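PDB 6DAU: spermidine N1-acetyltransferase from Vibrio cholerae O1 biovar El Tor, which catalyses acetyl transfer from acetyl-coenzyme A to the polyamines spermidine and spermine, as a member of the GNAT acetyltransferase family. Local coordinates for residues Tyr30-Pro35 and Glu55-Val60; Glu72-Asn77 and Glu84-Ile89; Arg8-Gly13 and Glu44-His49; Thr101-Ala106 and His132-Cys137. The protein carries 2 engineered substitutions. All coordinates share one frame; numbering follows the deposited sequence.

Overall arrangement
From the N terminus the chain opens interaction 3 at 8-13 and interaction 1 at 30-35, closes interaction 3 at 44-49, then closes interaction 1 at 55-60, so the two cross. Interaction 3 joins the chain just after edge strand 6-9 to helix 39-49, interaction 1 sets the small hairpin against the start of strand 56-61, and both reach the third subunit. Interaction 2 follows in series, closing the short loop of the hairpin formed by strands 67-77 and 82-89; its Glu72 meets Arg57 of interaction 1. Interaction 4, later still, joins helices 98-112 and 128-136, and its Ile103 and Ala106 pack on Phe85 of interaction 2. The centres of interactions 3 and 4 lie about 26 Å apart.

Interaction 1: residues Tyr30-Pro35 and Glu55-Val60. Engineered in segment 30-35: Gln33 (natural residue Glu).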
# COMPACT_ATOMS: atom_id res chain seq x y z
N TYR C 30 -14.72 13.20 21.54
CA TYR C 30 -14.21 11.94 21.06
C TYR C 30 -15.16 11.34 20.03
O TYR C 30 -16.36 11.57 20.08
CB TYR C 30 -13.98 10.96 22.23
CG TYR C 30 -12.92 11.45 23.19
CD1 TYR C 30 -13.24 12.34 24.23
CD2 TYR C 30 -11.57 11.06 23.05
CE1 TYR C 30 -12.25 12.85 25.08
CE2 TYR C 30 -10.58 11.52 23.92
CZ TYR C 30 -10.92 12.43 24.91
OH TYR C 30 -9.94 12.89 25.75
N TRP C 31 -14.59 10.59 19.08
CA TRP C 31 -15.38 9.85 18.08
C TRP C 31 -14.78 8.45 18.12
O TRP C 31 -13.61 8.28 17.76
CB TRP C 31 -15.22 10.46 16.68
CG TRP C 31 -16.22 9.98 15.70
CD1 TRP C 31 -16.04 9.01 14.71
CD2 TRP C 31 -17.57 10.43 15.57
NE1 TRP C 31 -17.21 8.84 14.01
CE2 TRP C 31 -18.17 9.69 14.51
CE3 TRP C 31 -18.34 11.38 16.26
CZ2 TRP C 31 -19.50 9.88 14.11
CZ3 TRP C 31 -19.68 11.60 15.84
CH2 TRP C 31 -20.24 10.85 14.78
N PHE C 32 -15.55 7.47 18.58
CA PHE C 32 -15.06 6.10 18.77
C PHE C 32 -13.75 6.11 19.55
O PHE C 32 -12.79 5.45 19.17
CB PHE C 32 -14.96 5.35 17.45
CG PHE C 32 -16.30 5.05 16.83
CD1 PHE C 32 -17.03 6.05 16.16
CD2 PHE C 32 -16.87 3.77 16.98
CE1 PHE C 32 -18.30 5.76 15.63
CE2 PHE C 32 -18.12 3.48 16.44
CZ PHE C 32 -18.85 4.50 15.77
N GLN C 33 -13.73 6.88 20.65
CA GLN C 33 -12.59 6.98 21.57
C GLN C 33 -11.39 7.73 20.98
O GLN C 33 -10.34 7.81 21.61
CB GLN C 33 -12.18 5.59 22.12
CG GLN C 33 -13.29 4.80 22.85
CD GLN C 33 -13.52 5.26 24.30
OE1 GLN C 33 -14.31 6.19 24.55
NE2 GLN C 33 -12.86 4.58 25.28
N GLU C 34 -11.54 8.30 19.78
CA GLU C 34 -10.46 9.11 19.19
C GLU C 34 -10.80 10.59 19.39
O GLU C 34 -11.91 11.01 19.07
CB GLU C 34 -10.26 8.75 17.73
CG GLU C 34 -10.11 7.22 17.50
CD GLU C 34 -9.21 6.87 16.35
OE1 GLU C 34 -8.04 7.23 16.42
OE2 GLU C 34 -9.66 6.24 15.37
N PRO C 35 -9.86 11.38 19.96
CA PRO C 35 -10.13 12.81 20.26
C PRO C 35 -10.12 13.62 18.95
O PRO C 35 -9.46 13.22 18.00
CB PRO C 35 -8.94 13.21 21.15
CG PRO C 35 -7.80 12.33 20.64
CD PRO C 35 -8.45 11.01 20.24
N GLU C 55 -20.43 2.31 18.81
CA GLU C 55 -21.18 3.54 19.10
C GLU C 55 -22.31 3.70 18.10
O GLU C 55 -22.19 3.26 16.94
CB GLU C 55 -20.28 4.79 19.09
CG GLU C 55 -19.03 4.65 19.95
CD GLU C 55 -18.19 5.89 20.11
OE1 GLU C 55 -17.38 5.89 21.06
OE2 GLU C 55 -18.32 6.88 19.31
N ARG C 56 -23.39 4.33 18.54
CA ARG C 56 -24.57 4.57 17.72
C ARG C 56 -25.11 5.96 18.03
O ARG C 56 -25.22 6.34 19.21
CB ARG C 56 -25.64 3.51 17.96
CG ARG C 56 -25.27 2.10 17.46
CD ARG C 56 -26.30 1.08 17.95
NE ARG C 56 -25.85 -0.30 17.78
CZ ARG C 56 -26.03 -1.03 16.67
NH1 ARG C 56 -26.66 -0.51 15.63
NH2 ARG C 56 -25.58 -2.26 16.58
N ARG C 57 -25.42 6.70 16.96
CA ARG C 57 -25.83 8.10 17.06
C ARG C 57 -27.08 8.39 16.27
O ARG C 57 -27.27 7.87 15.16
CB ARG C 57 -24.70 9.04 16.62
CG ARG C 57 -23.59 9.10 17.67
CD ARG C 57 -22.42 9.98 17.21
NE ARG C 57 -21.42 10.03 18.29
CZ ARG C 57 -20.43 9.13 18.45
NH1 ARG C 57 -19.62 9.25 19.47
NH2 ARG C 57 -20.25 8.13 17.59
N PHE C 58 -27.93 9.23 16.86
CA PHE C 58 -29.21 9.56 16.27
C PHE C 58 -29.39 11.05 16.36
O PHE C 58 -29.23 11.63 17.45
CB PHE C 58 -30.34 8.79 16.99
CG PHE C 58 -30.20 7.31 16.87
CD1 PHE C 58 -30.66 6.66 15.72
CD2 PHE C 58 -29.52 6.58 17.84
CE1 PHE C 58 -30.49 5.29 15.56
CE2 PHE C 58 -29.33 5.21 17.68
CZ PHE C 58 -29.83 4.56 16.56
N VAL C 59 -29.67 11.69 15.22
CA VAL C 59 -29.95 13.11 15.28
C VAL C 59 -31.45 13.30 15.48
O VAL C 59 -32.27 12.58 14.90
CB VAL C 59 -29.33 13.97 14.15
CG1 VAL C 59 -28.16 13.29 13.47
CG2 VAL C 59 -30.34 14.46 13.15
N VAL C 60 -31.79 14.24 16.34
CA VAL C 60 -33.16 14.53 16.68
C VAL C 60 -33.63 15.69 15.80
O VAL C 60 -32.98 16.73 15.75
CB VAL C 60 -33.28 14.86 18.18
CG1 VAL C 60 -34.72 15.21 18.56
CG2 VAL C 60 -32.76 13.71 19.03
O HOH W 1 -16.09 7.80 21.82
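A small beta hairpin, turning through a type I' turn from Trp31 to Glu34, presents Trp31 and Phe32 to Glu55, just before strand 56-61 of the GNAT sheet, and to Arg57 within it. The turn itself is closed by paired backbone bonds between Trp31 and Glu34. Glu55 OE2 is the polar focus, with three donors converging on it. Phe32 N reaches it at 2.9 Å, from above the carboxylate plane. Arg57 comes end-on with two nitrogens, NH1 at 2.7 Å and NH2 at 2.9 Å from that same oxygen. OE2 lies near the guanidinium plane, met by NH2 close to the carboxylate plane and by NH1 from well above it. The guanidinium, carried by a chain extended from CG to NE, then lies flat on Trp31, with planes 20° apart; CZ stands 3.9 Å from the centroid of the six-membered ring, a cation-pi stack. Trp31 gets its ring there because CG is anti to the backbone N (chi1 -166°). Gln33, an engineered residue, stays at the margin, where its N donates to water 1 at 2.8 Å. His49 stacks on Phe32. Glu55 also packs on the Phe32 ring: the carboxylate stacks on it, planes 23° apart, and CB makes a CH-pi contact over the face, 3.9 Å from the ring centroid.

Interaction 2: residues Glu72-Asn77 and Glu84-Ile89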
# COMPACT_ATOMS: atom_id res chain seq x y z
N GLU C 72 -26.64 9.76 21.78
CA GLU C 72 -25.40 9.01 21.57
C GLU C 72 -25.38 7.80 22.51
O GLU C 72 -25.54 7.97 23.72
CB GLU C 72 -24.19 9.83 21.97
CG GLU C 72 -23.64 10.85 21.03
CD GLU C 72 -22.21 11.26 21.40
OE1 GLU C 72 -21.51 11.73 20.49
OE2 GLU C 72 -21.75 11.07 22.55
N LEU C 73 -25.15 6.61 21.96
CA LEU C 73 -24.78 5.46 22.77
C LEU C 73 -23.33 5.13 22.44
O LEU C 73 -22.98 4.96 21.26
CB LEU C 73 -25.67 4.26 22.47
CG LEU C 73 -27.20 4.36 22.66
CD1 LEU C 73 -27.81 3.04 22.24
CD2 LEU C 73 -27.53 4.68 24.10
N ILE C 74 -22.49 5.09 23.46
CA ILE C 74 -21.09 4.74 23.29
C ILE C 74 -20.70 3.58 24.19
O ILE C 74 -21.50 3.16 25.04
CB ILE C 74 -20.16 5.97 23.48
CG1 ILE C 74 -20.09 6.45 24.94
CG2 ILE C 74 -20.57 7.11 22.52
CD1 ILE C 74 -19.01 7.52 25.16
N GLU C 75 -19.50 3.02 23.99
CA GLU C 75 -19.00 1.90 24.77
C GLU C 75 -19.99 0.74 24.77
O GLU C 75 -20.13 0.07 25.77
CB GLU C 75 -18.75 2.33 26.24
CG GLU C 75 -17.73 3.47 26.35
CD GLU C 75 -16.39 2.93 26.76
OE1 GLU C 75 -16.35 2.43 27.90
OE2 GLU C 75 -15.35 2.97 26.02
N ILE C 76 -20.67 0.52 23.64
CA ILE C 76 -21.63 -0.57 23.57
C ILE C 76 -20.85 -1.88 23.60
O ILE C 76 -19.97 -2.11 22.78
CB ILE C 76 -22.52 -0.52 22.30
CG1 ILE C 76 -23.15 0.88 22.15
CG2 ILE C 76 -23.57 -1.63 22.38
CD1 ILE C 76 -23.82 1.07 20.80
N ASN C 77 -21.16 -2.70 24.60
CA ASN C 77 -20.53 -3.99 24.71
C ASN C 77 -21.63 -5.05 24.57
O ASN C 77 -22.63 -5.02 25.29
CB ASN C 77 -19.85 -4.12 26.07
CG ASN C 77 -19.18 -5.45 26.25
OD1 ASN C 77 -19.83 -6.50 26.26
ND2 ASN C 77 -17.87 -5.43 26.33
N GLU C 84 -23.08 3.40 27.44
CA GLU C 84 -23.15 4.72 28.00
C GLU C 84 -23.96 5.63 27.09
O GLU C 84 -23.76 5.65 25.87
CB GLU C 84 -21.77 5.29 28.25
CG GLU C 84 -21.80 6.72 28.80
CD GLU C 84 -20.42 7.32 29.02
OE1 GLU C 84 -19.41 6.58 29.01
OE2 GLU C 84 -20.37 8.56 29.22
N PHE C 85 -24.89 6.36 27.70
CA PHE C 85 -25.81 7.23 26.98
C PHE C 85 -25.42 8.69 27.24
O PHE C 85 -25.02 9.07 28.36
CB PHE C 85 -27.26 6.90 27.42
CG PHE C 85 -28.23 8.00 27.23
CD1 PHE C 85 -28.76 8.30 25.96
CD2 PHE C 85 -28.63 8.78 28.31
CE1 PHE C 85 -29.64 9.37 25.78
CE2 PHE C 85 -29.51 9.86 28.15
CZ PHE C 85 -30.02 10.16 26.90
N GLN C 86 -25.52 9.51 26.20
CA GLN C 86 -25.40 10.96 26.34
C GLN C 86 -26.44 11.60 25.42
O GLN C 86 -26.78 11.06 24.35
CB GLN C 86 -24.01 11.44 25.94
CG GLN C 86 -22.91 11.03 26.93
CD GLN C 86 -21.49 11.02 26.34
OE1 GLN C 86 -21.22 11.63 25.30
NE2 GLN C 86 -20.57 10.31 27.03
N ILE C 87 -26.91 12.77 25.83
CA ILE C 87 -27.81 13.56 25.03
C ILE C 87 -27.28 15.00 24.97
O ILE C 87 -26.83 15.53 25.98
CB ILE C 87 -29.24 13.45 25.56
CG1 ILE C 87 -30.20 14.22 24.67
CG2 ILE C 87 -29.33 13.91 27.01
CD1 ILE C 87 -31.62 14.20 25.14
N ILE C 88 -27.28 15.62 23.79
CA ILE C 88 -27.00 17.06 23.68
C ILE C 88 -28.19 17.70 22.99
O ILE C 88 -28.58 17.26 21.89
CB ILE C 88 -25.70 17.38 22.89
CG1 ILE C 88 -24.54 16.45 23.30
CG2 ILE C 88 -25.32 18.84 23.10
CD1 ILE C 88 -23.29 16.50 22.43
N ILE C 89 -28.78 18.70 23.61
CA ILE C 89 -29.82 19.50 22.97
C ILE C 89 -29.18 20.82 22.58
O ILE C 89 -28.49 21.43 23.39
CB ILE C 89 -31.02 19.68 23.92
CG1 ILE C 89 -31.63 18.31 24.23
CG2 ILE C 89 -32.07 20.64 23.32
CD1 ILE C 89 -32.47 18.33 25.48
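Glu84 O, a backbone carbonyl, receives the N-H of Ile74 at 2.8 Å with an N-H...O angle of 168°, and the CA-H of Leu73 also points at it, Leu73 CA to Glu84 O being 3.3 Å. The return bond runs from Glu84 N to Ile74 O, making Ile74 and Glu84 a hydrogen-bonded antiparallel pair. Two positions along the strands, Glu72 and Gln86 form a second such pair: Glu72 N to Gln86 O and Gln86 N to Glu72 O are both 2.9 Å. Between them Leu73 faces Phe85 as a non-hydrogen-bonded pair, and Leu73 CD2 touches Phe85 CB at 4.0 Å, near the plane of the ring and at its edge. The face with Glu72, Ile74, Glu84 and Gln86 mixes polar ends with one isoleucine. Directly paired there, Ile74 and Glu84 run alongside each other; chi1 of 70° lays Ile74 CG1 against Glu84 CB at 3.9 Å, and Ile74 CD1 reaches Gln86 NE2 at 3.7 Å. Gln86 NE2 donates to Glu84 OE2 from above the carboxylate plane. Glu72 OE2 and Gln86 OE1 come close, but both are acceptors and make no hydrogen bond as modelled; Glu72 OE1 is instead salt-bridged to Arg57. Beyond Ile74 the chain turns a corner at Glu75, ending this regular pairing. Phe85 touches Ala106 of helix 98-112 and Tyr134 of helix 128-136, while its backbone pairs with Tyr120 of strand 118-124.

Interaction 3: residues Arg8-Gly13 and Glu44-His49; sequences RALERG and ELYNKH
Arg12 NH1 donates to Asn47 OD1 at 2.6 Å, with an N-H...O angle of 162°. The acceptor lies in the guanidinium plane, but the donor stands above the carbonyl plane of Asn47, and the two flat groups are 42° apart. Tyr46 meets the same guanidinium differently: its CE2 lies over the centre of one guanidinium face, 3.7 Å above the plane, and the ring plane is nearly perpendicular to the guanidinium, so that the ring offers its edge to the cation's face. Arg12 bends at chi3 (-86°), which swings the head across to Asn47 while its CB stays beside the ring, Arg12 CB to Tyr46 CE2 being 3.7 Å. On the apolar side Leu10 CD2 packs against Tyr46 CE1 at 3.6 Å, where the two side chains pass one another, running in opposite senses. Tyr46 CG is anti to the backbone N, which sends the ring from helix 39-49 toward the 8-13 chain. The second shell lies partly in another chain: Asp40 of the third subunit takes hydrogen bonds with both Tyr46 OH and Arg12 N, while these two atoms, 3.3 Å apart, make a poor angle with each other. Leu10 and Tyr46 both also pack on Trp31 of the hairpin, and Leu10 reaches Ile18 of helix 15-24. The arrangement belongs to the beginning of the GNAT fold, where the first strand is followed by two helices before the sheet resumes, and here this connection also forms an interface in the assembly.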
# COMPACT_ATOMS: atom_id res chain seq x y z
N ARG C 8 -33.26 9.86 13.85
CA ARG C 8 -32.79 9.11 12.70
C ARG C 8 -31.28 8.93 12.80
O ARG C 8 -30.57 9.76 13.41
CB ARG C 8 -33.24 9.71 11.35
CG ARG C 8 -32.52 10.96 10.96
CD ARG C 8 -32.73 11.48 9.53
NE ARG C 8 -32.23 12.88 9.60
CZ ARG C 8 -30.94 13.22 9.61
NH1 ARG C 8 -29.97 12.29 9.48
NH2 ARG C 8 -30.59 14.50 9.76
N ALA C 9 -30.82 7.85 12.19
CA ALA C 9 -29.42 7.46 12.20
C ALA C 9 -28.60 8.59 11.60
O ALA C 9 -29.00 9.20 10.58
CB ALA C 9 -29.24 6.18 11.40
N LEU C 10 -27.46 8.87 12.24
CA LEU C 10 -26.54 9.90 11.79
C LEU C 10 -26.00 9.63 10.39
O LEU C 10 -25.69 8.50 10.06
CB LEU C 10 -25.40 10.00 12.82
CG LEU C 10 -24.30 10.99 12.47
CD1 LEU C 10 -24.14 11.94 13.62
CD2 LEU C 10 -23.04 10.20 12.27
N GLU C 11 -25.87 10.69 9.58
CA GLU C 11 -25.35 10.60 8.20
C GLU C 11 -24.16 11.54 8.09
O GLU C 11 -24.00 12.44 8.93
CB GLU C 11 -26.43 11.02 7.17
CG GLU C 11 -27.76 10.28 7.25
CD GLU C 11 -27.73 8.89 6.65
OE1 GLU C 11 -28.76 8.17 6.78
OE2 GLU C 11 -26.67 8.48 6.09
N ARG C 12 -23.35 11.37 7.04
CA ARG C 12 -22.24 12.28 6.75
C ARG C 12 -22.66 13.76 6.79
O ARG C 12 -21.96 14.60 7.36
CB ARG C 12 -21.57 11.96 5.41
CG ARG C 12 -20.30 12.76 5.13
CD ARG C 12 -19.64 12.31 3.81
NE ARG C 12 -18.75 11.17 4.03
CZ ARG C 12 -19.05 9.90 3.77
NH1 ARG C 12 -18.16 8.96 4.04
NH2 ARG C 12 -20.23 9.55 3.23
N GLY C 13 -23.81 14.07 6.20
CA GLY C 13 -24.29 15.48 6.16
C GLY C 13 -24.59 16.08 7.54
O GLY C 13 -24.72 17.27 7.66
N GLU C 44 -12.59 12.64 8.96
CA GLU C 44 -11.74 11.45 8.76
C GLU C 44 -12.15 10.32 9.72
O GLU C 44 -12.23 9.16 9.31
CB GLU C 44 -10.26 11.75 8.91
CG GLU C 44 -9.72 12.54 7.74
CD GLU C 44 -8.22 12.54 7.69
OE1 GLU C 44 -7.70 13.25 6.84
OE2 GLU C 44 -7.59 11.76 8.46
N LEU C 45 -12.47 10.69 10.97
CA LEU C 45 -12.90 9.71 11.96
C LEU C 45 -14.25 9.08 11.61
O LEU C 45 -14.44 7.88 11.78
CB LEU C 45 -12.92 10.32 13.37
CG LEU C 45 -11.52 10.68 13.87
CD1 LEU C 45 -11.61 11.50 15.17
CD2 LEU C 45 -10.65 9.44 14.04
N TYR C 46 -15.16 9.89 11.07
CA TYR C 46 -16.43 9.39 10.59
C TYR C 46 -16.23 8.36 9.47
O TYR C 46 -16.85 7.32 9.52
CB TYR C 46 -17.37 10.50 10.11
CG TYR C 46 -18.63 9.94 9.46
CD1 TYR C 46 -19.73 9.53 10.24
CD2 TYR C 46 -18.73 9.83 8.06
CE1 TYR C 46 -20.89 9.00 9.63
CE2 TYR C 46 -19.86 9.32 7.44
CZ TYR C 46 -20.93 8.90 8.23
OH TYR C 46 -22.03 8.43 7.58
N ASN C 47 -15.38 8.66 8.48
CA ASN C 47 -15.11 7.72 7.38
C ASN C 47 -14.50 6.41 7.89
O ASN C 47 -14.86 5.36 7.43
CB ASN C 47 -14.19 8.32 6.30
CG ASN C 47 -14.86 9.49 5.57
OD1 ASN C 47 -16.08 9.58 5.49
ND2 ASN C 47 -14.05 10.39 5.04
N LYS C 48 -13.60 6.50 8.86
CA LYS C 48 -12.93 5.33 9.37
C LYS C 48 -13.90 4.40 10.14
O LYS C 48 -13.77 3.18 10.09
CB LYS C 48 -11.78 5.77 10.26
CG LYS C 48 -10.98 4.63 10.87
CD LYS C 48 -9.86 5.24 11.73
CE LYS C 48 -9.07 4.16 12.47
NZ LYS C 48 -8.17 4.88 13.40
N HIS C 49 -14.87 4.97 10.86
CA HIS C 49 -15.65 4.16 11.80
C HIS C 49 -17.09 3.94 11.36
O HIS C 49 -17.91 3.46 12.15
CB HIS C 49 -15.61 4.78 13.20
CG HIS C 49 -14.24 4.77 13.83
ND1 HIS C 49 -13.72 3.67 14.48
CD2 HIS C 49 -13.29 5.74 13.92
CE1 HIS C 49 -12.51 3.95 14.93
NE2 HIS C 49 -12.23 5.21 14.61

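Interaction 4: residues Thr101-Ala106 and His132-Cys137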
# COMPACT_ATOMS: atom_id res chain seq x y z
N THR C 101 -38.55 13.49 26.69
CA THR C 101 -38.99 12.72 25.53
C THR C 101 -37.80 11.99 24.90
O THR C 101 -37.91 10.81 24.59
CB THR C 101 -39.69 13.61 24.49
OG1 THR C 101 -40.75 14.33 25.15
CG2 THR C 101 -40.28 12.77 23.34
N LEU C 102 -36.68 12.68 24.74
CA LEU C 102 -35.52 12.12 24.07
C LEU C 102 -34.82 11.06 24.88
O LEU C 102 -34.38 10.05 24.34
CB LEU C 102 -34.55 13.22 23.65
CG LEU C 102 -35.20 14.24 22.69
CD1 LEU C 102 -34.16 15.30 22.36
CD2 LEU C 102 -35.74 13.52 21.46
N ILE C 103 -34.75 11.28 26.19
CA ILE C 103 -34.26 10.25 27.09
C ILE C 103 -35.09 8.97 26.91
O ILE C 103 -34.53 7.88 26.71
CB ILE C 103 -34.22 10.72 28.55
CG1 ILE C 103 -33.10 11.77 28.71
CG2 ILE C 103 -33.99 9.55 29.51
CD1 ILE C 103 -33.34 12.75 29.88
N ASN C 104 -36.40 9.12 26.91
CA ASN C 104 -37.30 7.96 26.75
C ASN C 104 -37.16 7.28 25.38
O ASN C 104 -37.17 6.07 25.31
CB ASN C 104 -38.75 8.29 27.11
CG ASN C 104 -38.94 8.47 28.63
OD1 ASN C 104 -38.28 7.82 29.46
ND2 ASN C 104 -39.82 9.39 29.01
N ARG C 105 -37.02 8.06 24.31
CA ARG C 105 -36.71 7.50 22.98
C ARG C 105 -35.42 6.69 22.95
O ARG C 105 -35.39 5.60 22.36
CB ARG C 105 -36.62 8.57 21.91
CG ARG C 105 -37.95 9.27 21.66
CD ARG C 105 -38.96 8.38 20.96
NE ARG C 105 -40.31 8.64 21.44
CZ ARG C 105 -41.04 9.69 21.06
NH1 ARG C 105 -42.28 9.83 21.56
NH2 ARG C 105 -40.62 10.56 20.14
N ALA C 106 -34.38 7.21 23.61
CA ALA C 106 -33.08 6.53 23.65
C ALA C 106 -33.19 5.20 24.37
O ALA C 106 -32.65 4.18 23.91
CB ALA C 106 -32.05 7.39 24.35
N HIS C 132 -31.80 15.15 38.96
CA HIS C 132 -33.19 14.93 39.33
C HIS C 132 -34.04 14.53 38.12
O HIS C 132 -34.84 13.59 38.23
CB HIS C 132 -33.73 16.10 40.17
CG HIS C 132 -35.18 15.99 40.51
ND1 HIS C 132 -36.16 16.69 39.83
CD2 HIS C 132 -35.83 15.27 41.46
CE1 HIS C 132 -37.34 16.42 40.36
NE2 HIS C 132 -37.17 15.56 41.35
N LEU C 133 -33.81 15.17 36.97
CA LEU C 133 -34.48 14.77 35.72
C LEU C 133 -34.22 13.27 35.37
O LEU C 133 -35.16 12.51 35.06
CB LEU C 133 -34.07 15.69 34.58
CG LEU C 133 -34.51 15.25 33.16
CD1 LEU C 133 -36.03 15.27 32.88
CD2 LEU C 133 -33.84 16.09 32.09
N TYR C 134 -32.96 12.85 35.43
CA TYR C 134 -32.65 11.45 35.13
C TYR C 134 -33.33 10.52 36.15
O TYR C 134 -33.83 9.45 35.76
CB TYR C 134 -31.15 11.19 35.04
CG TYR C 134 -30.47 11.85 33.86
CD1 TYR C 134 -30.87 11.60 32.53
CD2 TYR C 134 -29.40 12.71 34.07
CE1 TYR C 134 -30.25 12.22 31.46
CE2 TYR C 134 -28.76 13.35 32.99
CZ TYR C 134 -29.18 13.10 31.70
OH TYR C 134 -28.54 13.72 30.65
N GLU C 135 -33.35 10.93 37.42
CA GLU C 135 -34.05 10.18 38.48
C GLU C 135 -35.53 9.99 38.18
O GLU C 135 -36.04 8.89 38.35
CB GLU C 135 -33.85 10.80 39.87
CG GLU C 135 -32.54 10.34 40.48
CD GLU C 135 -32.08 11.11 41.71
OE1 GLU C 135 -32.80 12.02 42.20
OE2 GLU C 135 -30.96 10.78 42.16
N GLU C 136 -36.18 11.04 37.68
CA GLU C 136 -37.58 10.93 37.26
C GLU C 136 -37.77 10.02 36.07
O GLU C 136 -38.84 9.44 35.92
CB GLU C 136 -38.19 12.29 36.96
CG GLU C 136 -38.08 13.29 38.08
CD GLU C 136 -39.25 14.25 38.14
OE1 GLU C 136 -39.43 15.01 37.17
OE2 GLU C 136 -39.98 14.23 39.16
N CYS C 137 -36.75 9.92 35.21
CA CYS C 137 -36.81 8.96 34.10
C CYS C 137 -36.51 7.52 34.53
O CYS C 137 -36.60 6.63 33.72
CB CYS C 137 -35.95 9.42 32.91
SG CYS C 137 -36.58 10.96 32.17
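Ile103 is the bump in this contact: its side chain pushes from helix 98-112 into a shallow hollow on the end of helix 128-136 lined by Leu133, Tyr134 and Cys137. The two branches divide the work. The long branch, with CG1 beside the backbone N (chi1 -71°) and chi2 near extended, carries CD1 to the closest contact, 3.5 Å from Tyr134 CE1. It meets the ring obliquely, the isoleucine running roughly perpendicular to the tyrosine side chain, and CG1 follows at 4.0 Å from the same Tyr134 CE1. At the tip, CD1 also touches Leu133 CD2 at 4.0 Å. The short branch, CG2, lies against Cys137, 3.9 Å from its CB and 4.0 Å from its SG, so one isoleucine is set against three side chains at once. In the GNAT fold these helices follow strands 82-89 and 118-124, which run parallel and are neighbours in the sheet. Ile103 and Tyr134 both also reach inward to the sheet, the former touching Phe85 and the latter Ile87, Leu121 and Val123. At the margin Asn104 approaches Cys137, OD1 to CB 4.5 Å. CA atoms of Asn104 and Cys137, the closest pair across the segments, are 7.4 Å apart. Beyond the two segments, Leu133 and Cys137 also pack on Arg100, whose NH2 makes a salt bridge with Glu136 OE1.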